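Local structure of alkaline phosphatase D (Bacillus subtilis, 2YEQ) at residues 292-297 / 343-348; 407-412 / 438-443. The protein hydrolyses phosphate esters, acting as an alkaline phosphatase and phosphodiesterase with an active site that contains iron and calcium. All coordinates share one frame; numbering follows the deposited sequence.

Contact 1. Residues 292-297 / 343-348. With PE5 (3,6,9,12,15,18,21,24-octaoxahexacosan-1-ol), chain E.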
ATOM      1  N   LYS A 292     -23.997   3.379   0.656  1.00 24.08           N
ATOM      2  CA  LYS A 292     -25.217   4.084   1.002  1.00 25.94           C
ATOM      3  C   LYS A 292     -25.515   5.161  -0.025  1.00 27.16           C
ATOM      4  O   LYS A 292     -24.602   5.592  -0.760  1.00 24.15           O
ATOM      5  CB  LYS A 292     -25.048   4.748   2.382  1.00 25.73           C
ATOM      6  CG  LYS A 292     -24.715   3.785   3.529  1.00 25.06           C
ATOM      7  CD  LYS A 292     -25.909   2.894   3.901  1.00 25.52           C
ATOM      8  CE  LYS A 292     -25.576   1.867   4.997  1.00 26.35           C
ATOM      9  NZ  LYS A 292     -24.967   2.501   6.209  1.00 26.91           N
ATOM     10  N   PRO A 293     -26.765   5.645  -0.053  1.00 28.39           N
ATOM     11  CA  PRO A 293     -27.083   6.812  -0.860  1.00 26.53           C
ATOM     12  C   PRO A 293     -26.328   8.006  -0.356  1.00 26.50           C
ATOM     13  O   PRO A 293     -26.044   8.073   0.825  1.00 30.10           O
ATOM     14  CB  PRO A 293     -28.593   7.006  -0.645  1.00 29.29           C
ATOM     15  CG  PRO A 293     -29.107   5.698  -0.278  1.00 30.62           C
ATOM     16  CD  PRO A 293     -27.982   4.959   0.422  1.00 29.79           C
ATOM     17  N   PRO A 294     -25.955   8.936  -1.227  1.00 27.03           N
ATOM     18  CA  PRO A 294     -25.429  10.194  -0.747  1.00 29.09           C
ATOM     19  C   PRO A 294     -26.488  10.920   0.081  1.00 30.60           C
ATOM     20  O   PRO A 294     -27.671  10.604  -0.036  1.00 30.58           O
ATOM     21  CB  PRO A 294     -25.147  10.981  -2.027  1.00 29.82           C
ATOM     22  CG  PRO A 294     -26.084  10.424  -3.019  1.00 29.08           C
ATOM     23  CD  PRO A 294     -26.355   9.008  -2.642  1.00 29.85           C
ATOM     24  N   SER A 295     -26.049  11.862   0.911  1.00 30.96           N
ATOM     25  CA  SER A 295     -26.923  12.532   1.861  1.00 28.62           C
ATOM     26  C   SER A 295     -26.314  13.863   2.180  1.00 32.06           C
ATOM     27  O   SER A 295     -25.180  14.158   1.764  1.00 26.28           O
ATOM     28  CB  SER A 295     -27.061  11.699   3.142  1.00 32.07           C
ATOM     29  OG  SER A 295     -25.827  11.608   3.841  1.00 31.59           O
ATOM     30  N   ASP A 296     -27.047  14.671   2.943  1.00 31.53           N
ATOM     31  CA  ASP A 296     -26.508  15.932   3.410  1.00 33.22           C
ATOM     32  C   ASP A 296     -25.288  15.686   4.286  1.00 28.09           C
ATOM     33  O   ASP A 296     -24.347  16.469   4.281  1.00 29.69           O
ATOM     34  CB  ASP A 296     -27.569  16.720   4.183  1.00 41.84           C
ATOM     35  CG  ASP A 296     -28.736  17.152   3.291  1.00 48.76           C
ATOM     36  OD1 ASP A 296     -28.499  17.829   2.266  1.00 51.61           O
ATOM     37  OD2 ASP A 296     -29.883  16.777   3.602  1.00 62.21           O
ATOM     38  N   GLU A 297     -25.321  14.608   5.050  1.00 26.96           N
ATOM     39  CA  GLU A 297     -24.185  14.210   5.863  1.00 29.88           C
ATOM     40  C   GLU A 297     -22.926  13.957   4.995  1.00 25.99           C
ATOM     41  O   GLU A 297     -21.863  14.544   5.222  1.00 27.01           O
ATOM     42  CB  GLU A 297     -24.579  12.960   6.650  1.00 33.51           C
ATOM     43  CG  GLU A 297     -23.624  12.531   7.745  1.00 42.35           C
ATOM     44  CD  GLU A 297     -24.241  11.438   8.646  1.00 42.33           C
ATOM     45  OE1 GLU A 297     -25.317  11.671   9.246  1.00 47.44           O
ATOM     46  OE2 GLU A 297     -23.647  10.359   8.772  1.00 38.70           O
ATOM     47  N   ALA A 343     -30.784   7.778 -10.777  1.00 34.58           N
ATOM     48  CA  ALA A 343     -31.881   8.306  -9.960  1.00 39.11           C
ATOM     49  C   ALA A 343     -31.694   7.950  -8.485  1.00 40.34           C
ATOM     50  O   ALA A 343     -31.984   8.767  -7.607  1.00 40.04           O
ATOM     51  CB  ALA A 343     -33.214   7.755 -10.451  1.00 38.41           C
ATOM     52  N   SER A 344     -31.233   6.723  -8.238  1.00 33.35           N
ATOM     53  CA  SER A 344     -30.981   6.219  -6.892  1.00 34.90           C
ATOM     54  C   SER A 344     -29.538   5.743  -6.765  1.00 27.26           C
ATOM     55  O   SER A 344     -29.283   4.544  -6.823  1.00 26.88           O
ATOM     56  CB  SER A 344     -31.884   5.026  -6.578  1.00 34.71           C
ATOM     57  OG  SER A 344     -33.236   5.321  -6.820  1.00 50.46           O
ATOM     58  N   PRO A 345     -28.616   6.670  -6.590  1.00 23.10           N
ATOM     59  CA  PRO A 345     -27.199   6.307  -6.501  1.00 23.32           C
ATOM     60  C   PRO A 345     -26.856   5.666  -5.147  1.00 26.27           C
ATOM     61  O   PRO A 345     -27.554   5.903  -4.150  1.00 23.13           O
ATOM     62  CB  PRO A 345     -26.482   7.635  -6.668  1.00 23.99           C
ATOM     63  CG  PRO A 345     -27.482   8.682  -6.306  1.00 25.32           C
ATOM     64  CD  PRO A 345     -28.803   8.127  -6.679  1.00 25.14           C
ATOM     65  N   ILE A 346     -25.818   4.824  -5.143  1.00 24.12           N
ATOM     66  CA  ILE A 346     -25.284   4.162  -3.947  1.00 23.17           C
ATOM     67  C   ILE A 346     -23.744   4.213  -4.063  1.00 25.11           C
ATOM     68  O   ILE A 346     -23.180   3.856  -5.116  1.00 22.10           O
ATOM     69  CB  ILE A 346     -25.768   2.737  -3.841  1.00 26.18           C
ATOM     70  CG1 ILE A 346     -27.295   2.700  -3.705  1.00 29.63           C
ATOM     71  CG2 ILE A 346     -25.110   1.976  -2.632  1.00 24.35           C
ATOM     72  CD1 ILE A 346     -27.870   1.363  -4.056  1.00 34.13           C
ATOM     73  N   TYR A 347     -23.096   4.717  -3.007  1.00 22.88           N
ATOM     74  CA  TYR A 347     -21.665   5.007  -2.994  1.00 22.20           C
ATOM     75  C   TYR A 347     -20.985   4.383  -1.778  1.00 25.03           C
ATOM     76  O   TYR A 347     -21.625   4.163  -0.739  1.00 19.51           O
ATOM     77  CB  TYR A 347     -21.441   6.500  -2.954  1.00 22.98           C
ATOM     78  CG  TYR A 347     -21.828   7.175  -4.255  1.00 26.02           C
ATOM     79  CD1 TYR A 347     -21.131   6.902  -5.428  1.00 25.85           C
ATOM     80  CD2 TYR A 347     -22.893   8.065  -4.314  1.00 26.72           C
ATOM     81  CE1 TYR A 347     -21.481   7.498  -6.621  1.00 29.79           C
ATOM     82  CE2 TYR A 347     -23.253   8.679  -5.503  1.00 27.74           C
ATOM     83  CZ  TYR A 347     -22.542   8.388  -6.653  1.00 31.04           C
ATOM     84  OH  TYR A 347     -22.885   8.979  -7.834  1.00 33.63           O
ATOM     85  N   SER A 348     -19.679   4.139  -1.908  1.00 22.46           N
ATOM     86  CA  SER A 348     -18.870   3.663  -0.786  1.00 22.02           C
ATOM     87  C   SER A 348     -18.549   4.808   0.136  1.00 19.80           C
ATOM     88  O   SER A 348     -17.880   5.761  -0.247  1.00 21.60           O
ATOM     89  CB  SER A 348     -17.571   3.017  -1.270  1.00 24.25           C
ATOM     90  OG  SER A 348     -16.671   2.836  -0.187  1.00 24.62           O
TER
HETATM   91  C48 PE5 E 531     -20.102  13.109  -8.351  1.00 46.39           C
HETATM   92  C50 PE5 E 531     -20.139  13.164  -6.822  1.00 53.14           C
HETATM   93  O1  PE5 E 531     -19.742  11.906  -6.242  1.00 47.69           O
HETATM   94  C1  PE5 E 531     -20.772  11.124  -5.615  1.00 43.46           C
HETATM   95  C2  PE5 E 531     -20.791  11.288  -4.090  1.00 41.45           C
HETATM   96  O2  PE5 E 531     -21.807  12.191  -3.592  1.00 42.35           O
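Lys292 and Tyr347 form a short antiparallel bridge at the surface of the phosphatase domain, joining strands 291-292 and 347-348 into a two-stranded sheet. They are a hydrogen-bonded pair: Lys292 N gives its proton to Tyr347 O at 2.9 Å, and Tyr347 N returns one to Lys292 O at 2.8 Å. The second bond is nearly straight at the hydrogen (169°), although its donor stands above the carbonyl plane. Beyond this pair the chain of 292-297 turns through two prolines, which have no N-H to continue the pairing; Pro293 instead offers a CA-H...O contact, its CA 3.4 Å from Pro345 O. The rings of Pro294 and Pro345 cross at about a right angle, CD of Pro294 lying 3.8 Å from CG of Pro345. Pro294 CD also comes to the edge of the Tyr347 ring, 4.0 Å from Tyr347 CD2. Tyr347 CG is anti to the carbonyl carbon (chi1 -70°), which brings the ring beside Pro294, and one ring face receives the polyether PE5, whose C1 lies 3.4 Å from Tyr347 CZ. Replacing this tyrosine by an alanine would probably leave Pro294 CD without its aromatic neighbour and the polyether without the face it lies on. Lysine suits this partly exposed place because its long chain can carry NZ to the carbonyls of Asn287 and Asp289. Strand 291-292 leads through the prolines to helix 296-299, N-capped by Ser295, while strand 347-348 precedes helix 356-368, and Ile346 is hydrogen-bonded through its backbone to Phe339.

Contact 2. Residues 407-412 / 438-443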
ATOM      1  N   GLY A 407      -5.267  -1.031  -7.952  1.00 17.97           N
ATOM      2  CA  GLY A 407      -4.724  -2.376  -7.924  1.00 18.09           C
ATOM      3  C   GLY A 407      -5.507  -3.365  -7.125  1.00 18.90           C
ATOM      4  O   GLY A 407      -6.016  -3.058  -6.042  1.00 19.88           O
ATOM      5  N   THR A 408      -5.582  -4.584  -7.647  1.00 18.41           N
ATOM      6  CA  THR A 408      -6.094  -5.712  -6.894  1.00 18.49           C
ATOM      7  C   THR A 408      -5.258  -5.990  -5.626  1.00 17.26           C
ATOM      8  O   THR A 408      -4.215  -5.391  -5.397  1.00 17.60           O
ATOM      9  CB  THR A 408      -6.099  -6.937  -7.785  1.00 18.65           C
ATOM     10  OG1 THR A 408      -6.785  -8.017  -7.154  1.00 18.72           O
ATOM     11  CG2 THR A 408      -4.665  -7.323  -8.212  1.00 17.02           C
ATOM     12  N   SER A 409      -5.728  -6.922  -4.830  1.00 17.60           N
ATOM     13  CA  SER A 409      -5.042  -7.317  -3.616  1.00 17.27           C
ATOM     14  C   SER A 409      -4.017  -8.437  -3.901  1.00 17.69           C
ATOM     15  O   SER A 409      -4.197  -9.230  -4.835  1.00 16.71           O
ATOM     16  CB  SER A 409      -6.074  -7.837  -2.653  1.00 16.19           C
ATOM     17  OG  SER A 409      -6.948  -8.758  -3.290  1.00 16.79           O
ATOM     18  N   ILE A 410      -2.969  -8.473  -3.085  1.00 17.57           N
ATOM     19  CA  ILE A 410      -1.972  -9.558  -3.093  1.00 15.69           C
ATOM     20  C   ILE A 410      -2.643 -10.881  -2.777  1.00 16.94           C
ATOM     21  O   ILE A 410      -2.378 -11.891  -3.448  1.00 17.02           O
ATOM     22  CB  ILE A 410      -0.841  -9.240  -2.101  1.00 16.50           C
ATOM     23  CG1 ILE A 410      -0.016  -8.058  -2.597  1.00 17.92           C
ATOM     24  CG2 ILE A 410       0.024 -10.472  -1.799  1.00 15.70           C
ATOM     25  CD1 ILE A 410       1.020  -8.396  -3.750  1.00 16.20           C
ATOM     26  N   THR A 411      -3.513 -10.903  -1.752  1.00 15.67           N
ATOM     27  CA  THR A 411      -4.313 -12.084  -1.419  1.00 16.04           C
ATOM     28  C   THR A 411      -5.754 -11.848  -0.945  1.00 15.79           C
ATOM     29  O   THR A 411      -6.571 -12.744  -1.035  1.00 17.34           O
ATOM     30  CB  THR A 411      -3.668 -12.868  -0.245  1.00 18.37           C
ATOM     31  OG1 THR A 411      -3.366 -11.939   0.807  1.00 17.09           O
ATOM     32  CG2 THR A 411      -2.385 -13.613  -0.723  1.00 16.94           C
ATOM     33  N   SER A 412      -6.051 -10.688  -0.368  1.00 14.81           N
ATOM     34  CA  SER A 412      -7.345 -10.501   0.329  1.00 16.01           C
ATOM     35  C   SER A 412      -8.483 -10.817  -0.609  1.00 18.84           C
ATOM     36  O   SER A 412      -8.510 -10.339  -1.753  1.00 20.16           O
ATOM     37  CB  SER A 412      -7.497  -9.073   0.855  1.00 15.28           C
ATOM     38  OG  SER A 412      -6.392  -8.723   1.643  1.00 13.75           O
ATOM     39  N   ASP A 438     -10.805  -9.449 -11.257  1.00 20.35           N
ATOM     40  CA  ASP A 438     -10.859  -9.878  -9.832  1.00 20.51           C
ATOM     41  C   ASP A 438      -9.937 -11.057  -9.493  1.00 19.63           C
ATOM     42  O   ASP A 438     -10.292 -11.902  -8.698  1.00 17.91           O
ATOM     43  CB  ASP A 438     -12.301 -10.209  -9.440  1.00 21.88           C
ATOM     44  CG  ASP A 438     -12.500 -10.329  -7.942  1.00 22.48           C
ATOM     45  OD1 ASP A 438     -11.725  -9.711  -7.177  1.00 23.09           O
ATOM     46  OD2 ASP A 438     -13.425 -11.077  -7.559  1.00 26.29           O
ATOM     47  N   TYR A 439      -8.753 -11.090 -10.108  1.00 19.48           N
ATOM     48  CA  TYR A 439      -7.687 -12.021  -9.727  1.00 20.04           C
ATOM     49  C   TYR A 439      -6.670 -11.281  -8.873  1.00 18.16           C
ATOM     50  O   TYR A 439      -6.488 -10.086  -9.016  1.00 18.30           O
ATOM     51  CB  TYR A 439      -6.970 -12.560 -10.964  1.00 20.89           C
ATOM     52  CG  TYR A 439      -7.821 -13.453 -11.860  1.00 20.28           C
ATOM     53  CD1 TYR A 439      -8.483 -14.537 -11.353  1.00 21.31           C
ATOM     54  CD2 TYR A 439      -7.917 -13.201 -13.236  1.00 23.06           C
ATOM     55  CE1 TYR A 439      -9.247 -15.345 -12.167  1.00 23.37           C
ATOM     56  CE2 TYR A 439      -8.674 -14.000 -14.057  1.00 21.71           C
ATOM     57  CZ  TYR A 439      -9.323 -15.064 -13.523  1.00 23.79           C
ATOM     58  OH  TYR A 439     -10.082 -15.869 -14.331  1.00 27.19           O
ATOM     59  N   ARG A 440      -5.960 -12.023  -8.028  1.00 19.73           N
ATOM     60  CA  ARG A 440      -4.925 -11.444  -7.174  1.00 17.12           C
ATOM     61  C   ARG A 440      -3.656 -11.142  -7.961  1.00 17.89           C
ATOM     62  O   ARG A 440      -3.404 -11.718  -9.033  1.00 18.20           O
ATOM     63  CB  ARG A 440      -4.621 -12.379  -6.007  1.00 17.44           C
ATOM     64  CG  ARG A 440      -5.841 -12.918  -5.259  1.00 17.71           C
ATOM     65  CD  ARG A 440      -6.485 -11.849  -4.378  1.00 19.27           C
ATOM     66  NE  ARG A 440      -7.227 -10.828  -5.128  1.00 19.42           N
ATOM     67  CZ  ARG A 440      -8.349 -11.016  -5.808  1.00 20.01           C
ATOM     68  NH1 ARG A 440      -8.915 -12.209  -5.890  1.00 21.64           N
ATOM     69  NH2 ARG A 440      -8.922  -9.977  -6.415  1.00 25.05           N
ATOM     70  N   GLY A 441      -2.855 -10.240  -7.431  1.00 17.68           N
ATOM     71  CA  GLY A 441      -1.611  -9.839  -8.054  1.00 18.55           C
ATOM     72  C   GLY A 441      -1.212  -8.440  -7.622  1.00 19.89           C
ATOM     73  O   GLY A 441      -1.363  -8.051  -6.451  1.00 21.15           O
ATOM     74  N   TYR A 442      -0.720  -7.677  -8.584  1.00 16.97           N
ATOM     75  CA  TYR A 442      -0.183  -6.348  -8.351  1.00 16.98           C
ATOM     76  C   TYR A 442      -0.116  -5.627  -9.687  1.00 15.82           C
ATOM     77  O   TYR A 442      -0.482  -6.192 -10.707  1.00 19.57           O
ATOM     78  CB  TYR A 442       1.216  -6.403  -7.713  1.00 18.44           C
ATOM     79  CG  TYR A 442       2.270  -7.138  -8.524  1.00 20.02           C
ATOM     80  CD1 TYR A 442       3.046  -6.479  -9.484  1.00 21.57           C
ATOM     81  CD2 TYR A 442       2.493  -8.480  -8.320  1.00 20.84           C
ATOM     82  CE1 TYR A 442       4.012  -7.165 -10.223  1.00 21.71           C
ATOM     83  CE2 TYR A 442       3.436  -9.173  -9.032  1.00 20.93           C
ATOM     84  CZ  TYR A 442       4.184  -8.523  -9.995  1.00 20.98           C
ATOM     85  OH  TYR A 442       5.131  -9.248 -10.675  1.00 23.77           O
ATOM     86  N   VAL A 443       0.273  -4.368  -9.660  1.00 17.83           N
ATOM     87  CA  VAL A 443       0.281  -3.510 -10.846  1.00 17.48           C
ATOM     88  C   VAL A 443       1.693  -3.033 -11.081  1.00 19.01           C
ATOM     89  O   VAL A 443       2.411  -2.653 -10.152  1.00 19.45           O
ATOM     90  CB  VAL A 443      -0.696  -2.303 -10.708  1.00 18.84           C
ATOM     91  CG1 VAL A 443      -0.670  -1.451 -11.947  1.00 16.71           C
ATOM     92  CG2 VAL A 443      -2.105  -2.794 -10.395  1.00 17.34           C
TER
HETATM   93  O   HOH W   1      -1.622  -5.701  -4.896  1.00 15.42           O
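The backbones of 407-412 and 438-443 come together around Ile410 and Gly441, CA to CA 5.0 Å, and one direct main-chain bond links them, Gly441 N to Ser409 O at 3.1 Å. A water lies within bonding distance of both Thr408 O and Gly441 O and bridges the two backbones. Gly441 has backbone angles (155/-139) at which a CB would jam against the preceding carbonyl oxygen, so glycine fits here. Thr408 meets the other segment with both branches. Thr408 OG1, anti to the backbone N (chi1 -171°), gives its proton to Tyr439 O at 2.8 Å and accepts one from Arg440 NH2 at 3.0 Å; Thr408 CG2 packs 3.5 Å from Gly441 N. A threonine thus supplies a hydroxyl that both gives and takes, and a methyl for the backbone. Arg440, bent at chi2 and chi3, turns its guanidinium so that Thr408 OG1 lies near its edge and Ser412 O over one face. Arg440 NH2 also forms a salt bridge with Asp438 OD1 at 2.9 Å, meeting it from above the carboxylate plane, while NH1 bonds to Gly414 O. Ser409 OG accepts a weak bond from Arg440 NE and donates to Ser412 O, on a lone pair in the carbonyl plane, at 2.7 Å. The carboxylate of Asp438 probably balances the buried charge, and the hydroxyl and carbonyl oxygens take up N-H groups. Ser412, whose OG bonds to Tyr154 of the iron site, brings this loop to the metal centre. Val443 CG2 closes over Gly407 CA at 3.6 Å. The loop follows strand 400-406, and Ile410 reaches helix 133-138; strand 440-448 runs between strands 117-122 and 451-459.

In the fold
Contact 1 lies at the surface and contact 2 in the interior: the centre of contact 1 is about 27 Å, and that of contact 2 about 11 Å, from the centre of the chain. The two belong to the same phosphatase domain but have no strand or helix in common; their nearest atoms are about 14 Å apart. Chemistry follows place: contact 1 relies on main-chain pairing and proline rings, with a polyether lying on its tyrosine, whereas contact 2 buries a charged arginine, which it supplies with an aspartate and oxygen acceptors. Contact 1 forms part of a separate two-stranded sheet, while contact 2 joins a loop beside the iron site to a strand of the ten-stranded sheet.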